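Local coordinates for protein glucosamine--fructose-6-phosphate aminotransferase [isomerizing] (Francisella tularensis subsp. tularensis, PDB 3TBF) that probably makes glucosamine 6-phosphate from fructose 6-phosphate, with glutamine as the nitrogen donor, its C-terminal part forming the sugar-phosphate isomerase half, at residues Lys227-Leu233 against Asn276-Val282; Thr64-Ala68 against Phe167-Leu171; Tyr196-Leu200 against His332-Ala336. One frame throughout, in Å; residues are numbered along the deposited sequence.

Contact 1 of 3, residues Lys227-Leu233 against Asn276-Val282; sequences KEHTIFL and NMPIVAV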
loop_
_atom_site.group_PDB
_atom_site.type_symbol
_atom_site.label_atom_id
_atom_site.label_comp_id
_atom_site.label_asym_id
_atom_site.label_seq_id
_atom_site.Cartn_x
_atom_site.Cartn_y
_atom_site.Cartn_z
ATOM N N LYS A 227 20.971 14.923 4.929
ATOM C CA LYS A 227 20.380 13.713 4.389
ATOM C C LYS A 227 19.182 14.027 3.525
ATOM O O LYS A 227 18.370 14.901 3.884
ATOM C CB LYS A 227 19.965 12.778 5.515
ATOM C CG LYS A 227 21.107 12.308 6.389
ATOM C CD LYS A 227 22.267 11.679 5.568
ATOM C CE LYS A 227 23.332 11.051 6.458
ATOM N NZ LYS A 227 23.964 12.067 7.304
ATOM N N GLU A 228 19.077 13.311 2.393
ATOM C CA GLU A 228 17.931 13.499 1.484
ATOM C C GLU A 228 17.041 12.252 1.370
ATOM O O GLU A 228 16.016 12.281 0.703
ATOM C CB GLU A 228 18.394 13.975 0.108
ATOM C CG GLU A 228 19.268 15.243 0.122
ATOM C CD GLU A 228 18.496 16.551 0.383
ATOM O OE1 GLU A 228 17.248 16.604 0.169
ATOM O OE2 GLU A 228 19.160 17.533 0.807
ATOM N N HIS A 229 17.406 11.177 2.055
ATOM C CA HIS A 229 16.589 9.990 2.094
ATOM C C HIS A 229 16.528 9.512 3.515
ATOM O O HIS A 229 17.417 9.793 4.323
ATOM C CB HIS A 229 17.191 8.826 1.252
ATOM C CG HIS A 229 17.680 9.218 -0.125
ATOM N ND1 HIS A 229 16.921 9.059 -1.265
ATOM C CD2 HIS A 229 18.877 9.701 -0.538
ATOM C CE1 HIS A 229 17.611 9.469 -2.317
ATOM N NE2 HIS A 229 18.812 9.840 -1.904
ATOM N N THR A 230 15.467 8.784 3.798
ATOM C CA THR A 230 15.362 7.973 4.962
ATOM C C THR A 230 14.408 6.813 4.691
ATOM O O THR A 230 13.373 6.950 4.024
ATOM C CB THR A 230 14.775 8.764 6.155
ATOM O OG1 THR A 230 15.640 9.874 6.493
ATOM C CG2 THR A 230 14.580 7.828 7.360
ATOM N N ILE A 231 14.739 5.684 5.290
ATOM C CA ILE A 231 13.871 4.556 5.305
ATOM C C ILE A 231 13.279 4.255 6.677
ATOM O O ILE A 231 13.992 4.225 7.684
ATOM C CB ILE A 231 14.642 3.364 4.864
ATOM C CG1 ILE A 231 15.187 3.652 3.457
ATOM C CG2 ILE A 231 13.765 2.102 4.959
ATOM C CD1 ILE A 231 15.262 2.464 2.605
ATOM N N PHE A 232 11.964 4.035 6.697
ATOM C CA PHE A 232 11.236 3.680 7.898
ATOM C C PHE A 232 10.830 2.209 7.773
ATOM O O PHE A 232 10.463 1.751 6.683
ATOM C CB PHE A 232 10.000 4.535 8.079
ATOM C CG PHE A 232 10.277 5.898 8.613
ATOM C CD1 PHE A 232 10.909 6.850 7.845
ATOM C CD2 PHE A 232 9.859 6.258 9.870
ATOM C CE1 PHE A 232 11.149 8.138 8.328
ATOM C CE2 PHE A 232 10.130 7.546 10.377
ATOM C CZ PHE A 232 10.790 8.473 9.618
ATOM N N LEU A 233 10.899 1.492 8.891
ATOM C CA LEU A 233 10.615 0.073 8.936
ATOM C C LEU A 233 9.679 -0.318 10.076
ATOM O O LEU A 233 9.816 0.165 11.193
ATOM C CB LEU A 233 11.923 -0.729 9.128
ATOM C CG LEU A 233 12.949 -0.696 8.004
ATOM C CD1 LEU A 233 14.114 -1.614 8.383
ATOM C CD2 LEU A 233 12.363 -1.073 6.643
ATOM N N ASN A 276 25.387 6.091 3.856
ATOM C CA ASN A 276 24.763 7.423 4.049
ATOM C C ASN A 276 23.237 7.425 4.332
ATOM O O ASN A 276 22.645 8.487 4.457
ATOM C CB ASN A 276 25.114 8.393 2.900
ATOM C CG ASN A 276 26.594 8.877 2.954
ATOM O OD1 ASN A 276 27.366 8.482 3.852
ATOM N ND2 ASN A 276 26.988 9.714 1.980
HETATM N N MSE A 277 22.640 6.247 4.500
HETATM C CA MSE A 277 21.196 6.107 4.615
HETATM C C MSE A 277 20.726 5.857 6.048
HETATM O O MSE A 277 21.097 4.861 6.658
HETATM C CB MSE A 277 20.753 4.945 3.739
HETATM C CG MSE A 277 19.329 4.508 3.924
HETATM SE SE MSE A 277 18.171 5.827 3.119
HETATM C CE MSE A 277 18.877 5.765 1.259
ATOM N N PRO A 278 19.892 6.763 6.588
ATOM C CA PRO A 278 19.222 6.572 7.865
ATOM C C PRO A 278 18.082 5.587 7.779
ATOM O O PRO A 278 17.280 5.664 6.855
ATOM C CB PRO A 278 18.662 7.943 8.185
ATOM C CG PRO A 278 19.304 8.864 7.301
ATOM C CD PRO A 278 19.673 8.114 6.066
ATOM N N ILE A 279 18.049 4.645 8.711
ATOM C CA ILE A 279 16.993 3.670 8.822
ATOM C C ILE A 279 16.303 3.871 10.180
ATOM O O ILE A 279 16.896 3.702 11.228
ATOM C CB ILE A 279 17.528 2.229 8.689
ATOM C CG1 ILE A 279 17.880 1.911 7.241
ATOM C CG2 ILE A 279 16.469 1.205 9.053
ATOM C CD1 ILE A 279 19.034 2.681 6.702
ATOM N N VAL A 280 15.046 4.285 10.161
ATOM C CA VAL A 280 14.317 4.496 11.406
ATOM C C VAL A 280 13.338 3.339 11.589
ATOM O O VAL A 280 12.546 3.019 10.688
ATOM C CB VAL A 280 13.562 5.797 11.401
ATOM C CG1 VAL A 280 12.859 5.931 12.694
ATOM C CG2 VAL A 280 14.500 6.991 11.178
ATOM N N ALA A 281 13.422 2.659 12.708
ATOM C CA ALA A 281 12.570 1.513 12.899
ATOM C C ALA A 281 11.984 1.500 14.294
ATOM O O ALA A 281 12.560 2.008 15.256
ATOM C CB ALA A 281 13.347 0.188 12.605
ATOM N N VAL A 282 10.852 0.844 14.384
ATOM C CA VAL A 282 10.087 0.690 15.585
ATOM C C VAL A 282 10.152 -0.800 15.899
ATOM O O VAL A 282 9.782 -1.628 15.084
ATOM C CB VAL A 282 8.635 1.131 15.319
ATOM C CG1 VAL A 282 7.691 0.622 16.398
ATOM C CG2 VAL A 282 8.538 2.727 15.164
#
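Phe232 lays one face of its ring over Val280: the CB of Val280 sits 4.1 Å from the ring centroid, 14° off the normal and displaced toward the rim, a CH-pi contact between two side chains that run side by side in the same direction. Val280 has CG1 anti to its backbone N (chi1 -180°), which sends that methyl to Phe232 CE2 and leaves CG2 for the methyl of Thr230. Helix 238-253 lies on Phe232 and helix 335-355 on Val280, both packing on this face of the sheet. The two strands are neighbours in the five-stranded parallel sheet of the second SIS domain, a Rossmann-like alpha/beta sandwich in which 229-234 lies between 256-261 and 278-283. Ile231 is gripped at both backbone ends, its N giving a nearly straight bond to Pro278 O (3.0 Å, 172°) and its O taking Val280 N at 2.7 Å; Leu233 N then binds Val280 O, and a weak bond from Val282 N to Leu233 O follows. On the other face Leu233 CD1 meets Ile279 CG2 at 3.7 Å. Met277, a selenomethionine, bends at chi2 and chi3 and crosses its neighbours at about a right angle, with SE 3.7 Å from Ile231 CG1 and CE 3.5 Å from His229 CB. The His229 ring continues to the dimer interface, where ND1 is hydrogen-bonded to His256 of the second subunit.

Contact 2 of 3, residues Thr64-Ala68 against Phe167-Leu171; sequences TSYNA and FTTQL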
loop_
_atom_site.group_PDB
_atom_site.type_symbol
_atom_site.label_atom_id
_atom_site.label_comp_id
_atom_site.label_asym_id
_atom_site.label_seq_id
_atom_site.Cartn_x
_atom_site.Cartn_y
_atom_site.Cartn_z
ATOM N N THR A 64 -2.939 10.672 6.380
ATOM C CA THR A 64 -2.740 10.223 7.726
ATOM C C THR A 64 -3.916 9.416 8.256
ATOM O O THR A 64 -3.712 8.451 9.019
ATOM C CB THR A 64 -2.514 11.461 8.608
ATOM O OG1 THR A 64 -1.152 11.850 8.460
ATOM C CG2 THR A 64 -2.758 11.181 10.032
ATOM N N SER A 65 -5.130 9.819 7.889
ATOM C CA SER A 65 -6.320 9.092 8.287
ATOM C C SER A 65 -6.361 7.681 7.647
ATOM O O SER A 65 -6.831 6.708 8.239
ATOM C CB SER A 65 -7.561 9.923 7.924
ATOM O OG SER A 65 -7.557 11.195 8.654
ATOM N N TYR A 66 -5.799 7.542 6.461
ATOM C CA TYR A 66 -5.709 6.241 5.871
ATOM C C TYR A 66 -4.694 5.389 6.627
ATOM O O TYR A 66 -4.958 4.219 6.903
ATOM C CB TYR A 66 -5.400 6.355 4.381
ATOM C CG TYR A 66 -4.981 5.109 3.684
ATOM C CD1 TYR A 66 -5.920 4.199 3.256
ATOM C CD2 TYR A 66 -3.648 4.870 3.425
ATOM C CE1 TYR A 66 -5.545 3.058 2.591
ATOM C CE2 TYR A 66 -3.234 3.741 2.765
ATOM C CZ TYR A 66 -4.182 2.842 2.344
ATOM O OH TYR A 66 -3.759 1.707 1.701
ATOM N N ASN A 67 -3.571 5.974 7.016
ATOM C CA ASN A 67 -2.635 5.253 7.860
ATOM C C ASN A 67 -3.263 4.790 9.179
ATOM O O ASN A 67 -3.006 3.681 9.633
ATOM C CB ASN A 67 -1.414 6.104 8.100
ATOM C CG ASN A 67 -0.677 6.413 6.818
ATOM O OD1 ASN A 67 -0.820 5.706 5.851
ATOM N ND2 ASN A 67 0.056 7.524 6.789
ATOM N N ALA A 68 -4.167 5.585 9.751
ATOM C CA ALA A 68 -4.822 5.129 10.971
ATOM C C ALA A 68 -5.697 3.921 10.676
ATOM O O ALA A 68 -5.696 2.942 11.417
ATOM C CB ALA A 68 -5.659 6.291 11.649
ATOM N N PHE A 167 -4.095 12.134 14.508
ATOM C CA PHE A 167 -3.780 10.781 14.200
ATOM C C PHE A 167 -3.902 9.857 15.400
ATOM O O PHE A 167 -4.522 8.808 15.308
ATOM C CB PHE A 167 -2.375 10.681 13.644
ATOM C CG PHE A 167 -1.935 9.272 13.376
ATOM C CD1 PHE A 167 -2.409 8.588 12.294
ATOM C CD2 PHE A 167 -1.032 8.656 14.198
ATOM C CE1 PHE A 167 -1.963 7.272 12.024
ATOM C CE2 PHE A 167 -0.576 7.361 13.953
ATOM C CZ PHE A 167 -1.063 6.649 12.899
ATOM N N THR A 168 -3.323 10.251 16.530
ATOM C CA THR A 168 -3.386 9.430 17.709
ATOM C C THR A 168 -4.799 9.286 18.253
ATOM O O THR A 168 -5.161 8.189 18.637
ATOM C CB THR A 168 -2.413 9.907 18.770
ATOM O OG1 THR A 168 -2.586 11.311 18.994
ATOM C CG2 THR A 168 -0.978 9.571 18.340
ATOM N N THR A 169 -5.591 10.360 18.227
ATOM C CA THR A 169 -6.979 10.267 18.612
ATOM C C THR A 169 -7.824 9.475 17.643
ATOM O O THR A 169 -8.813 8.822 18.054
ATOM C CB THR A 169 -7.638 11.651 18.841
ATOM O OG1 THR A 169 -7.645 12.406 17.634
ATOM C CG2 THR A 169 -6.908 12.429 19.922
ATOM N N GLN A 170 -7.464 9.477 16.352
ATOM C CA GLN A 170 -8.169 8.576 15.427
ATOM C C GLN A 170 -7.859 7.134 15.744
ATOM O O GLN A 170 -8.760 6.307 15.787
ATOM C CB GLN A 170 -7.889 8.898 13.985
ATOM C CG GLN A 170 -8.553 10.192 13.532
ATOM C CD GLN A 170 -7.914 10.733 12.262
ATOM O OE1 GLN A 170 -7.026 10.108 11.698
ATOM N NE2 GLN A 170 -8.398 11.870 11.784
ATOM N N LEU A 171 -6.609 6.830 16.035
ATOM C CA LEU A 171 -6.255 5.496 16.509
ATOM C C LEU A 171 -7.042 5.113 17.757
ATOM O O LEU A 171 -7.628 4.067 17.835
ATOM C CB LEU A 171 -4.776 5.434 16.825
ATOM C CG LEU A 171 -3.706 4.883 15.833
ATOM C CD1 LEU A 171 -4.194 4.499 14.471
ATOM C CD2 LEU A 171 -2.534 5.818 15.739
#
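Phe167 reaches across to the helix carrying Thr64 and Ala68 with one edge of its ring leading. Its CG is anti to the backbone N (chi1 176°), which swings the ring off its own helix and brings CE1 to 3.6 Å from Ala68 N, with the carbonyl carbon of Asn67 also at the ring edge, in the ring plane. The ring therefore meets the backbone of the turn edge-on. Thr64 approaches obliquely: its CG2 lies 3.5 Å from Phe167 CD1 and also rests near Phe167 CB. That threonine divides its branches between two jobs, since OG1 is hydrogen-bonded to Lys248 and Glu244 of the other SIS domain.

One turn further on, Leu171 places CD1 3.6 Å from Ala68 CB. The Ala68 methyl touches both this atom and Phe167 CE1, which sit next to each other on the facing helix. Gln170 comes in along another line. Extended beyond CG, it carries its amide to Ser65, whose OG donates to Gln170 OE1 at 3.3 Å. With a C=O...O angle of 98°, the hydroxyl comes from the side of the carbonyl and somewhat out of its plane.

The short segments run in broadly the same direction, their axes 9.4 Å apart and inclined at 31°. Helix 238-253 touches Thr64, Asn67 and Phe167, and helix 335-355 touches Phe167 and Leu171, so the pair is buried where the two SIS domains meet. Helix 63-80 follows strand 56-61 in the alpha/beta sandwich of the SIS fold, and this loop-to-helix start, with Thr64 and Ser65 on it and Lys248 and Glu244 beside it, is consistent with the wall of the sugar-phosphate pocket in related synthases.

Contact 3 of 3, residues Tyr196-Leu200 against His332-Ala336; sequences YTEEL and HDFSA
Glu199 OE2 accepts two backbone N-H groups from the turn 332-336: Phe334 N at 2.9 Å and Ser335 N at 3.1 Å. Both come from the same face of the carboxylate, the first from well above its plane (53° out of it), the second on the anti side and closer to the plane. Ser335 N makes the straighter bond, at 160°. The other oxygen is used as well: a water donates to Glu199 OE1 and accepts from Asp333 N at 2.8 Å, so one carboxylate gathers the amides of Asp333, Phe334 and Ser335, that of Asp333 through the water. The side chain is extended, with CG anti to the backbone N (chi1 168°), and this carries the acid from helix 190-201 to the turn that leads into helix 335-355. His332 CB lies 3.2 Å from Glu199 OE2, with the imidazole and carboxylate planes nearly perpendicular.

Beside the acid, Phe334 turns a ring edge to Glu199 OE1, which lies in the ring plane 4.0 Å from Phe334 CD2; the two flat groups are steeply turned against each other. Leu200 brings CD2 to 3.5 Å from Phe334 CB. Tyr196 supplies CB against Phe334 CE2, and the two aromatic rings meet obliquely, centroids 5.7 Å apart. Trp75 and Tyr79 add further aromatic contacts to Phe334, while Ala175 of helix 165-184 also packs on it. Asp333 points its OD2 elsewhere, into a salt bridge with Lys78 and a hydrogen bond with Tyr79.

The contact thus rests on a buried carboxylate accepting the backbone N-H groups of Phe334 and Ser335 from a distant part of the chain. These donors, perhaps with the dipole of the helix that follows, would be expected to stabilise the ionised form of Glu199, offsetting the cost of burying its charge.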
loop_
_atom_site.group_PDB
_atom_site.type_symbol
_atom_site.label_atom_id
_atom_site.label_comp_id
_atom_site.label_asym_id
_atom_site.label_seq_id
_atom_site.Cartn_x
_atom_site.Cartn_y
_atom_site.Cartn_z
ATOM N N TYR A 196 -8.522 -4.969 27.988
ATOM C CA TYR A 196 -8.136 -4.081 26.900
ATOM C C TYR A 196 -8.635 -2.638 27.094
ATOM O O TYR A 196 -7.945 -1.705 26.708
ATOM C CB TYR A 196 -8.594 -4.655 25.574
ATOM C CG TYR A 196 -8.064 -6.038 25.342
ATOM C CD1 TYR A 196 -6.707 -6.308 25.491
ATOM C CD2 TYR A 196 -8.900 -7.080 25.009
ATOM C CE1 TYR A 196 -6.209 -7.556 25.290
ATOM C CE2 TYR A 196 -8.398 -8.360 24.826
ATOM C CZ TYR A 196 -7.055 -8.573 24.960
ATOM O OH TYR A 196 -6.510 -9.816 24.803
ATOM N N THR A 197 -9.786 -2.459 27.742
ATOM C CA THR A 197 -10.212 -1.134 28.110
ATOM C C THR A 197 -9.180 -0.486 29.057
ATOM O O THR A 197 -8.856 0.692 28.888
ATOM C CB THR A 197 -11.594 -1.124 28.764
ATOM O OG1 THR A 197 -12.537 -1.763 27.909
ATOM C CG2 THR A 197 -12.087 0.293 28.952
ATOM N N GLU A 198 -8.663 -1.241 30.028
ATOM C CA GLU A 198 -7.635 -0.717 30.940
ATOM C C GLU A 198 -6.372 -0.375 30.201
ATOM O O GLU A 198 -5.708 0.575 30.534
ATOM C CB GLU A 198 -7.300 -1.672 32.115
ATOM C CG GLU A 198 -8.455 -1.784 33.151
ATOM C CD GLU A 198 -8.879 -0.407 33.848
ATOM O OE1 GLU A 198 -8.042 0.161 34.619
ATOM O OE2 GLU A 198 -10.045 0.084 33.662
ATOM N N GLU A 199 -6.027 -1.159 29.192
ATOM C CA GLU A 199 -4.883 -0.839 28.401
ATOM C C GLU A 199 -5.056 0.510 27.659
ATOM O O GLU A 199 -4.106 1.265 27.537
ATOM C CB GLU A 199 -4.598 -1.995 27.427
ATOM C CG GLU A 199 -3.608 -1.655 26.347
ATOM C CD GLU A 199 -3.191 -2.869 25.454
ATOM O OE1 GLU A 199 -3.753 -4.008 25.571
ATOM O OE2 GLU A 199 -2.292 -2.631 24.612
ATOM N N LEU A 200 -6.248 0.795 27.149
ATOM C CA LEU A 200 -6.503 2.080 26.499
ATOM C C LEU A 200 -6.350 3.186 27.538
ATOM O O LEU A 200 -5.728 4.193 27.265
ATOM C CB LEU A 200 -7.896 2.146 25.858
ATOM C CG LEU A 200 -8.167 1.221 24.665
ATOM C CD1 LEU A 200 -9.558 1.487 23.976
ATOM C CD2 LEU A 200 -7.025 1.225 23.601
ATOM N N HIS A 332 1.035 -2.816 24.949
ATOM C CA HIS A 332 0.685 -3.951 24.100
ATOM C C HIS A 332 0.013 -3.532 22.770
ATOM O O HIS A 332 0.337 -2.486 22.204
ATOM C CB HIS A 332 -0.135 -4.956 24.931
ATOM C CG HIS A 332 0.579 -5.424 26.165
ATOM N ND1 HIS A 332 1.836 -5.996 26.126
ATOM C CD2 HIS A 332 0.216 -5.389 27.471
ATOM C CE1 HIS A 332 2.209 -6.295 27.359
ATOM N NE2 HIS A 332 1.243 -5.936 28.192
ATOM N N ASP A 333 -0.901 -4.334 22.252
ATOM C CA ASP A 333 -1.376 -4.111 20.880
ATOM C C ASP A 333 -2.113 -2.828 20.705
ATOM O O ASP A 333 -2.124 -2.245 19.624
ATOM C CB ASP A 333 -2.319 -5.226 20.430
ATOM C CG ASP A 333 -1.586 -6.500 19.993
ATOM O OD1 ASP A 333 -0.305 -6.524 19.980
ATOM O OD2 ASP A 333 -2.350 -7.456 19.622
ATOM N N PHE A 334 -2.798 -2.404 21.744
ATOM C CA PHE A 334 -3.642 -1.246 21.577
ATOM C C PHE A 334 -2.835 0.021 21.857
ATOM O O PHE A 334 -2.941 1.018 21.106
ATOM C CB PHE A 334 -4.896 -1.335 22.415
ATOM C CG PHE A 334 -5.919 -2.266 21.867
ATOM C CD1 PHE A 334 -6.615 -1.948 20.740
ATOM C CD2 PHE A 334 -6.224 -3.435 22.498
ATOM C CE1 PHE A 334 -7.611 -2.808 20.221
ATOM C CE2 PHE A 334 -7.219 -4.258 22.016
ATOM C CZ PHE A 334 -7.911 -3.931 20.862
ATOM N N SER A 335 -1.987 -0.025 22.877
ATOM C CA SER A 335 -1.256 1.155 23.252
ATOM C C SER A 335 -0.041 1.412 22.405
ATOM O O SER A 335 0.246 2.549 22.081
ATOM C CB SER A 335 -0.876 1.114 24.763
ATOM O OG SER A 335 -0.025 0.031 25.109
ATOM N N ALA A 336 0.666 0.369 22.017
ATOM C CA ALA A 336 1.997 0.553 21.443
ATOM C C ALA A 336 1.967 1.289 20.137
ATOM O O ALA A 336 2.812 2.134 19.897
ATOM C CB ALA A 336 2.782 -0.782 21.342
HETATM O O HOH W 1 -3.008 -5.822 23.416
#

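Overall arrangement
Contact 2 joins two helices of the first SIS domain, on the side facing the second; contact 1 lies inside the second, their centres 22 Å apart. Helix 238-253 bridges them, lying on Phe232 of contact 1 and on Thr64, Asn67 and Phe167 of contact 2. Helix 335-355 links all three, leading away from contact 3, then passing Leu171 and Phe167 before reaching Val280. Contacts 2 and 3 have centres 16 Å apart and nearest atoms about 6 Å apart; helices 165-184 and 190-201 follow one another. Along the chain contact 1 is nested in the loop closed by contact 3. Contact 2 probably borders the sugar-phosphate site, as in related synthases; contacts 1 and 3 are structural.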